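Local coordinates for Alr4995 protein (Nostoc sp., PDB 6LRF) that is a bifunctional enzyme that acts as an arginine dihydrolase and an ornithine cyclodeaminase, roles that probably fall to its N-terminal and C-terminal parts respectively, at residues Gly73-Asp78 with Glu99-Asn104; His529-Asn534 with Leu558-Thr563; Gly568-Gly573 with Glu586-Gln591. One frame throughout, in Å; residues are numbered along the deposited sequence.

Contact 1 lies in the N-terminal part, within the sequence range related to dimethylarginine dimethylhydrolases, where helix 93-103 packs on a small mixed sheet. Contacts 2 and 3 both lie in the C-terminal Rossmann-fold range and join helices. Contact 1 is remote from them: its centre is about 47 Å from that of contact 2 and about 54 Å from that of contact 3, on the opposite side of the chain's centre. Contacts 2 and 3 are neighbours, with centres about 14 Å apart; Ile-531 CD1 meets Ile-570 CG1 at 4.0 Å, and helix 554-567 is followed directly in the chain by helix 570-575. The enzyme is in its unliganded form.

Contact 1 of 3, residues Gly73-Asp78 with Glu99-Asn104; sequences GLVLGD and EWFEGN
Phe-101 of helix 93-103 reaches over to Val-75 and Gly-73 of strand 73-76, a helix-on-sheet packing in the domain related to the guanidine-modifying enzymes. The strand forms one edge of a three-stranded mixed sheet, within this chain, and the helix lies on one side of it. The ring of Phe-101 bridges the gap through CE1 and CE2. Its CE1 meets the CG2 methyl of Val-75 at 3.8 Å, the methyl approaching the ring obliquely. On the other flank of the ring, CE2 approaches the backbone N of Gly-73 at 4.2 Å, and this N lies at the ring edge, near its plane. With no side chain at Gly-73, the ring comes close to the strand backbone itself. Val-75 offers CG2 because its CG1 is turned anti to the backbone N (chi1 170°), which leaves CG2 beside that N. The same ring also touches Val-80, Leu-82 and Val-108 of the two other strands, so one aromatic group bears on all three. Next to the contact, Asn-104 ND2 donates to Trp-100 O at 3.0 Å, while the same ND2 sits 3.3 Å above the plane of the Trp-100 ring, over its centre.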
ATOM      1  N   GLY B  73     -12.987 -12.074 -51.505  1.00 18.15           N
ATOM      2  CA  GLY B  73     -12.257 -10.952 -52.042  1.00 17.77           C
ATOM      3  C   GLY B  73     -13.143  -9.724 -51.958  1.00 20.01           C
ATOM      4  O   GLY B  73     -14.205  -9.751 -51.346  1.00 19.73           O
ATOM      5  N   LEU B  74     -12.713  -8.651 -52.599  1.00 16.51           N
ATOM      6  CA  LEU B  74     -13.400  -7.376 -52.508  1.00 22.18           C
ATOM      7  C   LEU B  74     -13.812  -6.937 -53.897  1.00 24.05           C
ATOM      8  O   LEU B  74     -12.971  -6.836 -54.787  1.00 25.61           O
ATOM      9  CB  LEU B  74     -12.482  -6.328 -51.867  1.00 18.91           C
ATOM     10  CG  LEU B  74     -12.981  -4.890 -51.997  1.00 25.13           C
ATOM     11  CD1 LEU B  74     -14.252  -4.711 -51.207  1.00 26.87           C
ATOM     12  CD2 LEU B  74     -11.911  -3.948 -51.519  1.00 30.72           C
ATOM     13  N   VAL B  75     -15.094  -6.661 -54.082  1.00 25.06           N
ATOM     14  CA  VAL B  75     -15.618  -6.382 -55.409  1.00 22.04           C
ATOM     15  C   VAL B  75     -16.017  -4.916 -55.574  1.00 22.93           C
ATOM     16  O   VAL B  75     -16.731  -4.366 -54.740  1.00 23.75           O
ATOM     17  CB  VAL B  75     -16.848  -7.275 -55.703  1.00 24.11           C
ATOM     18  CG1 VAL B  75     -17.551  -6.821 -56.987  1.00 26.27           C
ATOM     19  CG2 VAL B  75     -16.433  -8.737 -55.785  1.00 24.44           C
ATOM     20  N   LEU B  76     -15.569  -4.283 -56.653  1.00 19.70           N
ATOM     21  CA  LEU B  76     -16.110  -2.976 -57.045  1.00 22.76           C
ATOM     22  C   LEU B  76     -16.224  -2.909 -58.567  1.00 24.65           C
ATOM     23  O   LEU B  76     -15.215  -3.010 -59.259  1.00 20.34           O
ATOM     24  CB  LEU B  76     -15.227  -1.829 -56.541  1.00 17.58           C
ATOM     25  CG  LEU B  76     -15.776  -0.427 -56.852  1.00 26.27           C
ATOM     26  CD1 LEU B  76     -17.152  -0.212 -56.226  1.00 25.41           C
ATOM     27  CD2 LEU B  76     -14.810   0.668 -56.435  1.00 26.78           C
ATOM     28  N   GLY B  77     -17.436  -2.720 -59.085  1.00 25.22           N
ATOM     29  CA  GLY B  77     -17.641  -2.710 -60.526  1.00 26.80           C
ATOM     30  C   GLY B  77     -17.264  -4.057 -61.132  1.00 24.95           C
ATOM     31  O   GLY B  77     -17.708  -5.111 -60.666  1.00 21.37           O
ATOM     32  N   ASP B  78     -16.421  -4.028 -62.151  1.00 22.23           N
ATOM     33  CA  ASP B  78     -15.968  -5.268 -62.788  1.00 27.23           C
ATOM     34  C   ASP B  78     -14.625  -5.753 -62.213  1.00 29.16           C
ATOM     35  O   ASP B  78     -14.053  -6.720 -62.707  1.00 23.45           O
ATOM     36  CB  ASP B  78     -15.848  -5.081 -64.311  1.00 31.40           C
ATOM     37  CG  ASP B  78     -17.184  -4.684 -64.984  1.00 34.15           C
ATOM     38  OD1 ASP B  78     -17.125  -3.988 -66.019  1.00 44.86           O
ATOM     39  OD2 ASP B  78     -18.283  -5.061 -64.496  1.00 32.43           O
ATOM     40  N   GLU B  99     -11.504 -18.962 -59.133  1.00 28.35           N
ATOM     41  CA  GLU B  99     -12.217 -19.634 -60.219  1.00 29.30           C
ATOM     42  C   GLU B  99     -13.606 -19.043 -60.389  1.00 28.90           C
ATOM     43  O   GLU B  99     -14.029 -18.764 -61.502  1.00 25.62           O
ATOM     44  CB  GLU B  99     -12.337 -21.133 -59.964  1.00 28.01           C
ATOM     45  CG  GLU B  99     -12.919 -21.896 -61.150  1.00 33.97           C
ATOM     46  CD  GLU B  99     -13.048 -23.386 -60.869  1.00 46.47           C
ATOM     47  OE1 GLU B  99     -13.846 -23.750 -59.966  1.00 44.29           O
ATOM     48  OE2 GLU B  99     -12.322 -24.185 -61.523  1.00 52.40           O
ATOM     49  N   TRP B 100     -14.324 -18.852 -59.291  1.00 23.23           N
ATOM     50  CA  TRP B 100     -15.648 -18.273 -59.409  1.00 24.66           C
ATOM     51  C   TRP B 100     -15.574 -16.868 -60.016  1.00 25.91           C
ATOM     52  O   TRP B 100     -16.337 -16.541 -60.919  1.00 26.75           O
ATOM     53  CB  TRP B 100     -16.377 -18.230 -58.061  1.00 24.43           C
ATOM     54  CG  TRP B 100     -17.809 -17.813 -58.260  1.00 27.49           C
ATOM     55  CD1 TRP B 100     -18.895 -18.638 -58.453  1.00 27.81           C
ATOM     56  CD2 TRP B 100     -18.308 -16.471 -58.336  1.00 26.11           C
ATOM     57  NE1 TRP B 100     -20.031 -17.885 -58.623  1.00 26.48           N
ATOM     58  CE2 TRP B 100     -19.701 -16.555 -58.562  1.00 25.83           C
ATOM     59  CE3 TRP B 100     -17.715 -15.209 -58.236  1.00 25.08           C
ATOM     60  CZ2 TRP B 100     -20.508 -15.424 -58.687  1.00 29.16           C
ATOM     61  CZ3 TRP B 100     -18.517 -14.087 -58.362  1.00 29.63           C
ATOM     62  CH2 TRP B 100     -19.900 -14.202 -58.583  1.00 27.09           C
ATOM     63  N   PHE B 101     -14.654 -16.043 -59.534  1.00 26.75           N
ATOM     64  CA  PHE B 101     -14.595 -14.656 -59.985  1.00 24.32           C
ATOM     65  C   PHE B 101     -14.301 -14.583 -61.482  1.00 29.32           C
ATOM     66  O   PHE B 101     -14.991 -13.867 -62.224  1.00 25.46           O
ATOM     67  CB  PHE B 101     -13.541 -13.862 -59.202  1.00 19.40           C
ATOM     68  CG  PHE B 101     -13.984 -13.452 -57.817  1.00 19.98           C
ATOM     69  CD1 PHE B 101     -15.191 -12.787 -57.628  1.00 22.57           C
ATOM     70  CD2 PHE B 101     -13.186 -13.721 -56.708  1.00 23.05           C
ATOM     71  CE1 PHE B 101     -15.604 -12.403 -56.369  1.00 23.32           C
ATOM     72  CE2 PHE B 101     -13.599 -13.338 -55.430  1.00 22.01           C
ATOM     73  CZ  PHE B 101     -14.801 -12.680 -55.263  1.00 20.93           C
ATOM     74  N   GLU B 102     -13.282 -15.320 -61.919  1.00 24.55           N
ATOM     75  CA  GLU B 102     -12.871 -15.285 -63.316  1.00 27.64           C
ATOM     76  C   GLU B 102     -13.954 -15.858 -64.236  1.00 29.84           C
ATOM     77  O   GLU B 102     -14.209 -15.308 -65.300  1.00 31.73           O
ATOM     78  CB  GLU B 102     -11.537 -16.004 -63.486  1.00 30.76           C
ATOM     79  CG  GLU B 102     -10.395 -15.121 -63.001  1.00 34.77           C
ATOM     80  CD  GLU B 102      -9.008 -15.704 -63.207  1.00 39.67           C
ATOM     81  OE1 GLU B 102      -8.863 -16.947 -63.260  1.00 44.49           O
ATOM     82  OE2 GLU B 102      -8.053 -14.896 -63.306  1.00 44.11           O
ATOM     83  N   GLY B 103     -14.630 -16.911 -63.796  1.00 28.44           N
ATOM     84  CA  GLY B 103     -15.729 -17.485 -64.556  1.00 26.17           C
ATOM     85  C   GLY B 103     -16.971 -16.614 -64.560  1.00 31.20           C
ATOM     86  O   GLY B 103     -17.938 -16.898 -65.261  1.00 27.90           O
ATOM     87  N   ASN B 104     -16.962 -15.547 -63.770  1.00 29.02           N
ATOM     88  CA  ASN B 104     -18.076 -14.614 -63.802  1.00 26.90           C
ATOM     89  C   ASN B 104     -17.660 -13.241 -64.309  1.00 24.19           C
ATOM     90  O   ASN B 104     -18.326 -12.249 -64.029  1.00 24.55           O
ATOM     91  CB  ASN B 104     -18.729 -14.515 -62.430  1.00 25.96           C
ATOM     92  CG  ASN B 104     -19.701 -15.658 -62.173  1.00 29.48           C
ATOM     93  OD1 ASN B 104     -20.918 -15.497 -62.302  1.00 29.10           O
ATOM     94  ND2 ASN B 104     -19.167 -16.819 -61.802  1.00 25.89           N
TER

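Contact 2 of 3, residues His529-Asn534 with Leu558-Thr563; sequences HDIEQN and LKVINT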
ATOM      1  N   HIS B 529      -6.612  17.129 -19.100  1.00 18.10           N
ATOM      2  CA  HIS B 529      -6.894  15.713 -19.317  1.00 18.34           C
ATOM      3  C   HIS B 529      -8.325  15.478 -19.785  1.00 21.53           C
ATOM      4  O   HIS B 529      -8.567  14.631 -20.639  1.00 19.52           O
ATOM      5  CB  HIS B 529      -6.629  14.908 -18.038  1.00 22.60           C
ATOM      6  CG  HIS B 529      -5.180  14.681 -17.770  1.00 24.58           C
ATOM      7  ND1 HIS B 529      -4.522  13.539 -18.172  1.00 32.69           N
ATOM      8  CD2 HIS B 529      -4.248  15.464 -17.177  1.00 25.39           C
ATOM      9  CE1 HIS B 529      -3.252  13.618 -17.813  1.00 34.07           C
ATOM     10  NE2 HIS B 529      -3.059  14.781 -17.214  1.00 26.17           N
ATOM     11  N   ASP B 530      -9.271  16.211 -19.207  1.00 21.04           N
ATOM     12  CA  ASP B 530     -10.668  16.089 -19.603  1.00 21.39           C
ATOM     13  C   ASP B 530     -10.830  16.507 -21.060  1.00 25.85           C
ATOM     14  O   ASP B 530     -11.490  15.826 -21.851  1.00 22.40           O
ATOM     15  CB  ASP B 530     -11.562  16.943 -18.714  1.00 20.60           C
ATOM     16  CG  ASP B 530     -12.999  17.031 -19.234  1.00 26.10           C
ATOM     17  OD1 ASP B 530     -13.724  16.002 -19.199  1.00 25.85           O
ATOM     18  OD2 ASP B 530     -13.411  18.140 -19.638  1.00 26.19           O
ATOM     19  N   ILE B 531     -10.211  17.627 -21.416  1.00 18.04           N
ATOM     20  CA  ILE B 531     -10.333  18.113 -22.775  1.00 20.26           C
ATOM     21  C   ILE B 531      -9.609  17.151 -23.723  1.00 22.78           C
ATOM     22  O   ILE B 531     -10.151  16.799 -24.753  1.00 21.08           O
ATOM     23  CB  ILE B 531      -9.809  19.535 -22.892  1.00 21.10           C
ATOM     24  CG1 ILE B 531     -10.720  20.459 -22.074  1.00 23.07           C
ATOM     25  CG2 ILE B 531      -9.776  19.971 -24.351  1.00 22.84           C
ATOM     26  CD1 ILE B 531     -10.265  21.906 -21.976  1.00 27.72           C
ATOM     27  N   GLU B 532      -8.427  16.667 -23.344  1.00 19.74           N
ATOM     28  CA  GLU B 532      -7.710  15.706 -24.187  1.00 25.01           C
ATOM     29  C   GLU B 532      -8.526  14.434 -24.436  1.00 24.26           C
ATOM     30  O   GLU B 532      -8.611  13.958 -25.568  1.00 24.21           O
ATOM     31  CB  GLU B 532      -6.364  15.330 -23.570  1.00 23.82           C
ATOM     32  CG  GLU B 532      -5.459  14.561 -24.524  1.00 25.79           C
ATOM     33  CD  GLU B 532      -4.293  13.872 -23.824  1.00 33.25           C
ATOM     34  OE1 GLU B 532      -3.987  14.189 -22.651  1.00 31.41           O
ATOM     35  OE2 GLU B 532      -3.694  12.979 -24.452  1.00 32.36           O
ATOM     36  N   GLN B 533      -9.115  13.884 -23.382  1.00 23.73           N
ATOM     37  CA  GLN B 533      -9.875  12.645 -23.506  1.00 22.69           C
ATOM     38  C   GLN B 533     -11.052  12.833 -24.446  1.00 27.28           C
ATOM     39  O   GLN B 533     -11.409  11.924 -25.196  1.00 26.60           O
ATOM     40  CB  GLN B 533     -10.363  12.159 -22.141  1.00 26.72           C
ATOM     41  CG  GLN B 533     -11.638  11.280 -22.193  1.00 31.57           C
ATOM     42  CD  GLN B 533     -12.243  10.996 -20.803  1.00 42.29           C
ATOM     43  OE1 GLN B 533     -11.746  10.142 -20.074  1.00 52.57           O
ATOM     44  NE2 GLN B 533     -13.319  11.707 -20.441  1.00 38.55           N
ATOM     45  N   ASN B 534     -11.644  14.020 -24.418  1.00 21.87           N
ATOM     46  CA  ASN B 534     -12.849  14.264 -25.193  1.00 25.99           C
ATOM     47  C   ASN B 534     -12.564  14.695 -26.628  1.00 25.61           C
ATOM     48  O   ASN B 534     -13.338  14.392 -27.523  1.00 28.20           O
ATOM     49  CB  ASN B 534     -13.724  15.300 -24.478  1.00 29.08           C
ATOM     50  CG  ASN B 534     -14.522  14.683 -23.346  1.00 30.00           C
ATOM     51  OD1 ASN B 534     -15.602  14.145 -23.571  1.00 31.50           O
ATOM     52  ND2 ASN B 534     -13.972  14.712 -22.131  1.00 22.90           N
ATOM     53  N   LEU B 558       0.204  18.355 -25.285  1.00 21.60           N
ATOM     54  CA  LEU B 558       0.688  19.679 -25.666  1.00 21.84           C
ATOM     55  C   LEU B 558      -0.178  20.312 -26.752  1.00 25.24           C
ATOM     56  O   LEU B 558      -0.395  21.529 -26.734  1.00 21.16           O
ATOM     57  CB  LEU B 558       2.142  19.595 -26.145  1.00 21.41           C
ATOM     58  CG  LEU B 558       3.202  19.863 -25.078  1.00 29.70           C
ATOM     59  CD1 LEU B 558       3.183  21.348 -24.688  1.00 25.89           C
ATOM     60  CD2 LEU B 558       2.973  18.982 -23.855  1.00 30.04           C
ATOM     61  N   LYS B 559      -0.664  19.495 -27.695  1.00 18.40           N
ATOM     62  CA  LYS B 559      -1.571  20.005 -28.727  1.00 20.62           C
ATOM     63  C   LYS B 559      -2.805  20.618 -28.114  1.00 21.56           C
ATOM     64  O   LYS B 559      -3.263  21.679 -28.536  1.00 22.74           O
ATOM     65  CB  LYS B 559      -1.999  18.899 -29.699  1.00 23.31           C
ATOM     66  CG  LYS B 559      -3.195  19.290 -30.552  1.00 27.04           C
ATOM     67  CD  LYS B 559      -3.385  18.356 -31.747  1.00 34.21           C
ATOM     68  CE  LYS B 559      -4.368  18.953 -32.751  1.00 38.91           C
ATOM     69  NZ  LYS B 559      -4.260  18.305 -34.095  1.00 41.29           N
ATOM     70  N   VAL B 560      -3.366  19.941 -27.120  1.00 19.13           N
ATOM     71  CA  VAL B 560      -4.569  20.441 -26.485  1.00 17.66           C
ATOM     72  C   VAL B 560      -4.285  21.765 -25.782  1.00 21.65           C
ATOM     73  O   VAL B 560      -5.074  22.706 -25.867  1.00 19.96           O
ATOM     74  CB  VAL B 560      -5.144  19.419 -25.474  1.00 26.44           C
ATOM     75  CG1 VAL B 560      -6.180  20.080 -24.556  1.00 22.76           C
ATOM     76  CG2 VAL B 560      -5.743  18.221 -26.216  1.00 29.14           C
ATOM     77  N   ILE B 561      -3.151  21.837 -25.090  1.00 21.29           N
ATOM     78  CA  ILE B 561      -2.814  23.043 -24.345  1.00 17.93           C
ATOM     79  C   ILE B 561      -2.627  24.201 -25.313  1.00 20.32           C
ATOM     80  O   ILE B 561      -3.207  25.275 -25.131  1.00 19.69           O
ATOM     81  CB  ILE B 561      -1.559  22.842 -23.489  1.00 19.18           C
ATOM     82  CG1 ILE B 561      -1.900  21.879 -22.331  1.00 17.74           C
ATOM     83  CG2 ILE B 561      -1.047  24.193 -22.965  1.00 19.19           C
ATOM     84  CD1 ILE B 561      -0.700  21.458 -21.484  1.00 21.23           C
ATOM     85  N   ASN B 562      -1.841  23.969 -26.359  1.00 18.95           N
ATOM     86  CA  ASN B 562      -1.638  24.981 -27.392  1.00 21.42           C
ATOM     87  C   ASN B 562      -2.938  25.443 -28.071  1.00 20.18           C
ATOM     88  O   ASN B 562      -3.128  26.623 -28.350  1.00 23.54           O
ATOM     89  CB  ASN B 562      -0.679  24.453 -28.461  1.00 17.71           C
ATOM     90  CG  ASN B 562      -0.128  25.559 -29.307  1.00 22.66           C
ATOM     91  OD1 ASN B 562       0.535  26.456 -28.786  1.00 20.27           O
ATOM     92  ND2 ASN B 562      -0.404  25.522 -30.617  1.00 18.72           N
ATOM     93  N   THR B 563      -3.838  24.509 -28.336  1.00 21.96           N
ATOM     94  CA  THR B 563      -5.099  24.846 -28.994  1.00 20.27           C
ATOM     95  C   THR B 563      -5.980  25.733 -28.109  1.00 22.27           C
ATOM     96  O   THR B 563      -6.569  26.714 -28.577  1.00 24.45           O
ATOM     97  CB  THR B 563      -5.850  23.555 -29.397  1.00 22.61           C
ATOM     98  OG1 THR B 563      -5.041  22.820 -30.320  1.00 22.82           O
ATOM     99  CG2 THR B 563      -7.181  23.870 -30.047  1.00 25.18           C
TER
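Two helices of the Rossmann-fold region, 524-536 and 554-567, pack against each other here through a small apolar junction centred on Val-560. Its two methyls divide the work. CG1, anti to the backbone N (chi1 165°), meets the CG2 branch of Ile-531 at 3.6 Å, the two side chains crossing at a slant. CG2, beside the backbone N, turns to Glu-532 and comes 3.8 Å from its CA, close to the helix backbone; it also lies 4.0 Å from the CB of Glu-532, whose side chain runs at about a right angle to that of the valine. Glu-532 and Val-560 are the closest residues by backbone, with CA atoms 6.1 Å apart, and no hydrogen bond joins the two segments. Val-560 also touches Met-536, a turn further along the first helix.

The aliphatic part of Glu-532 thus serves the packing, while its extended chain carries the buried carboxylate onward to polar partners: OE2 bonds to Thr-538 OG1, and OE1 to Leu-540 N and His-557 ND1. Three such bonds fix where the carboxylate sits. On the same helix Asp-530 receives the N-H groups of Val-583 and Met-584 with its two carboxylate oxygens, which links the helix to the start of helix 583-589.

Both helices have a carbonyl used twice by one residue. Thr-563 N and OG1 reach Lys-559 O from opposite faces of its plane. In the other helix, Asn-534 N and ND2 likewise approach Asp-530 O from opposite faces, the ND2 bond being 2.7 Å long and nearly straight at 174°.

Contact 3 of 3, residues Gly568-Gly573 with Glu586-Gln591; sequences GSIAKG and ECVRNQ
Apolar packing alone joins Gly-568-Gly-573 to Glu-586-Gln-591, two short helical pieces of the Rossmann-fold region. Val-588 supplies it through one methyl: CG2, held beside the backbone N while CG1 lies anti to it (chi1 171°), comes 4.0 Å from the CA of Ala-571 and 4.3 Å from its CB. The same methyl meets the CG2 branch of Ile-570 at 4.2 Å, the valine and isoleucine side chains lying oblique to each other.

Hydrogen bonds act within each piece and shape its end. Ser-569 is an N-cap, its OG accepting from Lys-572 N at 3.1 Å with an N-H...OG angle of 162°. On the other side, Glu-586 O takes both Asn-590 N and Asn-590 ND2, and a Schellman motif with Gln-591 at its positive-phi position closes the helix. A salt bridge leads out of the contact: Glu-586 OE2 pairs with Arg-513 NH1 of helix 505-513.

That helix also packs on Cys-587, whereas Ile-570 leans on Leu-596 and Cys-587 on Phe-594, both of strand 594-597, an outermost strand of the parallel sheet within this chain.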
ATOM      1  N   GLY B 568      -8.003  31.053 -26.537  1.00 25.71           N
ATOM      2  CA  GLY B 568      -7.900  32.071 -25.498  1.00 23.49           C
ATOM      3  C   GLY B 568      -8.617  31.731 -24.204  1.00 25.68           C
ATOM      4  O   GLY B 568      -8.390  32.370 -23.189  1.00 29.53           O
ATOM      5  N   SER B 569      -9.499  30.738 -24.247  1.00 25.41           N
ATOM      6  CA  SER B 569     -10.162  30.231 -23.054  1.00 24.25           C
ATOM      7  C   SER B 569     -10.854  28.927 -23.384  1.00 28.55           C
ATOM      8  O   SER B 569     -11.136  28.642 -24.550  1.00 23.56           O
ATOM      9  CB  SER B 569     -11.185  31.230 -22.496  1.00 30.41           C
ATOM     10  OG  SER B 569     -12.363  31.243 -23.294  1.00 28.89           O
ATOM     11  N   ILE B 570     -11.128  28.142 -22.350  1.00 21.50           N
ATOM     12  CA  ILE B 570     -11.948  26.954 -22.493  1.00 28.89           C
ATOM     13  C   ILE B 570     -13.324  27.303 -23.082  1.00 28.41           C
ATOM     14  O   ILE B 570     -13.832  26.579 -23.933  1.00 23.06           O
ATOM     15  CB  ILE B 570     -12.124  26.238 -21.140  1.00 24.74           C
ATOM     16  CG1 ILE B 570     -10.782  25.665 -20.673  1.00 26.76           C
ATOM     17  CG2 ILE B 570     -13.156  25.121 -21.243  1.00 23.86           C
ATOM     18  CD1 ILE B 570     -10.815  25.143 -19.233  1.00 28.46           C
ATOM     19  N   ALA B 571     -13.911  28.413 -22.639  1.00 26.58           N
ATOM     20  CA  ALA B 571     -15.259  28.776 -23.072  1.00 27.99           C
ATOM     21  C   ALA B 571     -15.319  29.049 -24.578  1.00 32.67           C
ATOM     22  O   ALA B 571     -16.285  28.669 -25.244  1.00 31.65           O
ATOM     23  CB  ALA B 571     -15.757  29.976 -22.305  1.00 22.41           C
ATOM     24  N   LYS B 572     -14.286  29.701 -25.105  1.00 29.58           N
ATOM     25  CA  LYS B 572     -14.204  29.964 -26.537  1.00 30.99           C
ATOM     26  C   LYS B 572     -13.933  28.677 -27.315  1.00 32.25           C
ATOM     27  O   LYS B 572     -14.371  28.528 -28.455  1.00 30.59           O
ATOM     28  CB  LYS B 572     -13.139  31.026 -26.821  1.00 31.45           C
ATOM     29  CG  LYS B 572     -13.600  32.412 -26.367  1.00 35.01           C
ATOM     30  CD  LYS B 572     -12.689  33.540 -26.810  1.00 42.43           C
ATOM     31  CE  LYS B 572     -13.272  34.888 -26.375  1.00 51.65           C
ATOM     32  NZ  LYS B 572     -12.298  36.015 -26.525  1.00 47.82           N
ATOM     33  N   GLY B 573     -13.237  27.736 -26.686  1.00 30.25           N
ATOM     34  CA  GLY B 573     -13.041  26.416 -27.270  1.00 28.58           C
ATOM     35  C   GLY B 573     -14.352  25.661 -27.425  1.00 31.99           C
ATOM     36  O   GLY B 573     -14.543  24.916 -28.377  1.00 28.57           O
ATOM     37  N   GLU B 586     -19.496  20.584 -20.043  1.00 23.93           N
ATOM     38  CA  GLU B 586     -20.749  20.701 -19.301  1.00 26.18           C
ATOM     39  C   GLU B 586     -20.755  21.918 -18.385  1.00 29.54           C
ATOM     40  O   GLU B 586     -21.805  22.537 -18.192  1.00 26.91           O
ATOM     41  CB  GLU B 586     -21.030  19.438 -18.479  1.00 26.27           C
ATOM     42  CG  GLU B 586     -21.295  18.161 -19.302  1.00 27.32           C
ATOM     43  CD  GLU B 586     -22.458  18.284 -20.308  1.00 40.07           C
ATOM     44  OE1 GLU B 586     -23.268  19.243 -20.222  1.00 36.98           O
ATOM     45  OE2 GLU B 586     -22.556  17.405 -21.199  1.00 34.60           O
ATOM     46  N   CYS B 587     -19.599  22.277 -17.816  1.00 26.90           N
ATOM     47  CA  CYS B 587     -19.540  23.476 -16.967  1.00 26.21           C
ATOM     48  C   CYS B 587     -19.856  24.715 -17.792  1.00 25.81           C
ATOM     49  O   CYS B 587     -20.622  25.581 -17.361  1.00 25.37           O
ATOM     50  CB  CYS B 587     -18.171  23.641 -16.290  1.00 22.81           C
ATOM     51  SG  CYS B 587     -17.903  22.479 -14.944  1.00 24.01           S
ATOM     52  N   VAL B 588     -19.277  24.800 -18.982  1.00 23.09           N
ATOM     53  CA  VAL B 588     -19.533  25.957 -19.832  1.00 25.19           C
ATOM     54  C   VAL B 588     -21.002  25.972 -20.299  1.00 28.22           C
ATOM     55  O   VAL B 588     -21.681  26.987 -20.177  1.00 29.22           O
ATOM     56  CB  VAL B 588     -18.572  25.997 -21.042  1.00 32.72           C
ATOM     57  CG1 VAL B 588     -18.996  27.073 -22.034  1.00 25.67           C
ATOM     58  CG2 VAL B 588     -17.130  26.243 -20.568  1.00 23.76           C
ATOM     59  N   ARG B 589     -21.509  24.837 -20.767  1.00 28.05           N
ATOM     60  CA  ARG B 589     -22.868  24.795 -21.324  1.00 28.97           C
ATOM     61  C   ARG B 589     -23.952  25.030 -20.280  1.00 32.13           C
ATOM     62  O   ARG B 589     -25.008  25.582 -20.584  1.00 35.70           O
ATOM     63  CB  ARG B 589     -23.113  23.458 -22.026  1.00 32.85           C
ATOM     64  CG  ARG B 589     -22.609  23.410 -23.480  1.00 41.14           C
ATOM     65  CD  ARG B 589     -23.429  24.303 -24.432  1.00 43.56           C
ATOM     66  NE  ARG B 589     -23.084  24.059 -25.835  1.00 53.26           N
ATOM     67  CZ  ARG B 589     -22.401  24.902 -26.611  1.00 57.52           C
ATOM     68  NH1 ARG B 589     -21.995  26.076 -26.133  1.00 57.66           N
ATOM     69  NH2 ARG B 589     -22.130  24.576 -27.877  1.00 53.13           N
ATOM     70  N   ASN B 590     -23.698  24.618 -19.045  1.00 27.62           N
ATOM     71  CA  ASN B 590     -24.693  24.799 -17.999  1.00 32.60           C
ATOM     72  C   ASN B 590     -24.366  25.960 -17.063  1.00 31.75           C
ATOM     73  O   ASN B 590     -25.040  26.169 -16.058  1.00 33.25           O
ATOM     74  CB  ASN B 590     -24.856  23.502 -17.214  1.00 32.14           C
ATOM     75  CG  ASN B 590     -25.402  22.372 -18.079  1.00 35.71           C
ATOM     76  OD1 ASN B 590     -26.612  22.223 -18.239  1.00 37.57           O
ATOM     77  ND2 ASN B 590     -24.505  21.578 -18.644  1.00 33.64           N
ATOM     78  N   GLN B 591     -23.334  26.715 -17.416  1.00 30.90           N
ATOM     79  CA  GLN B 591     -22.913  27.887 -16.651  1.00 31.55           C
ATOM     80  C   GLN B 591     -22.638  27.564 -15.181  1.00 33.25           C
ATOM     81  O   GLN B 591     -23.088  28.264 -14.284  1.00 34.09           O
ATOM     82  CB  GLN B 591     -23.957  28.988 -16.775  1.00 40.27           C
ATOM     83  CG  GLN B 591     -24.312  29.285 -18.226  1.00 42.87           C
ATOM     84  CD  GLN B 591     -25.734  29.749 -18.373  1.00 56.12           C
ATOM     85  OE1 GLN B 591     -26.068  30.870 -17.985  1.00 57.90           O
ATOM     86  NE2 GLN B 591     -26.597  28.879 -18.912  1.00 56.75           N
TER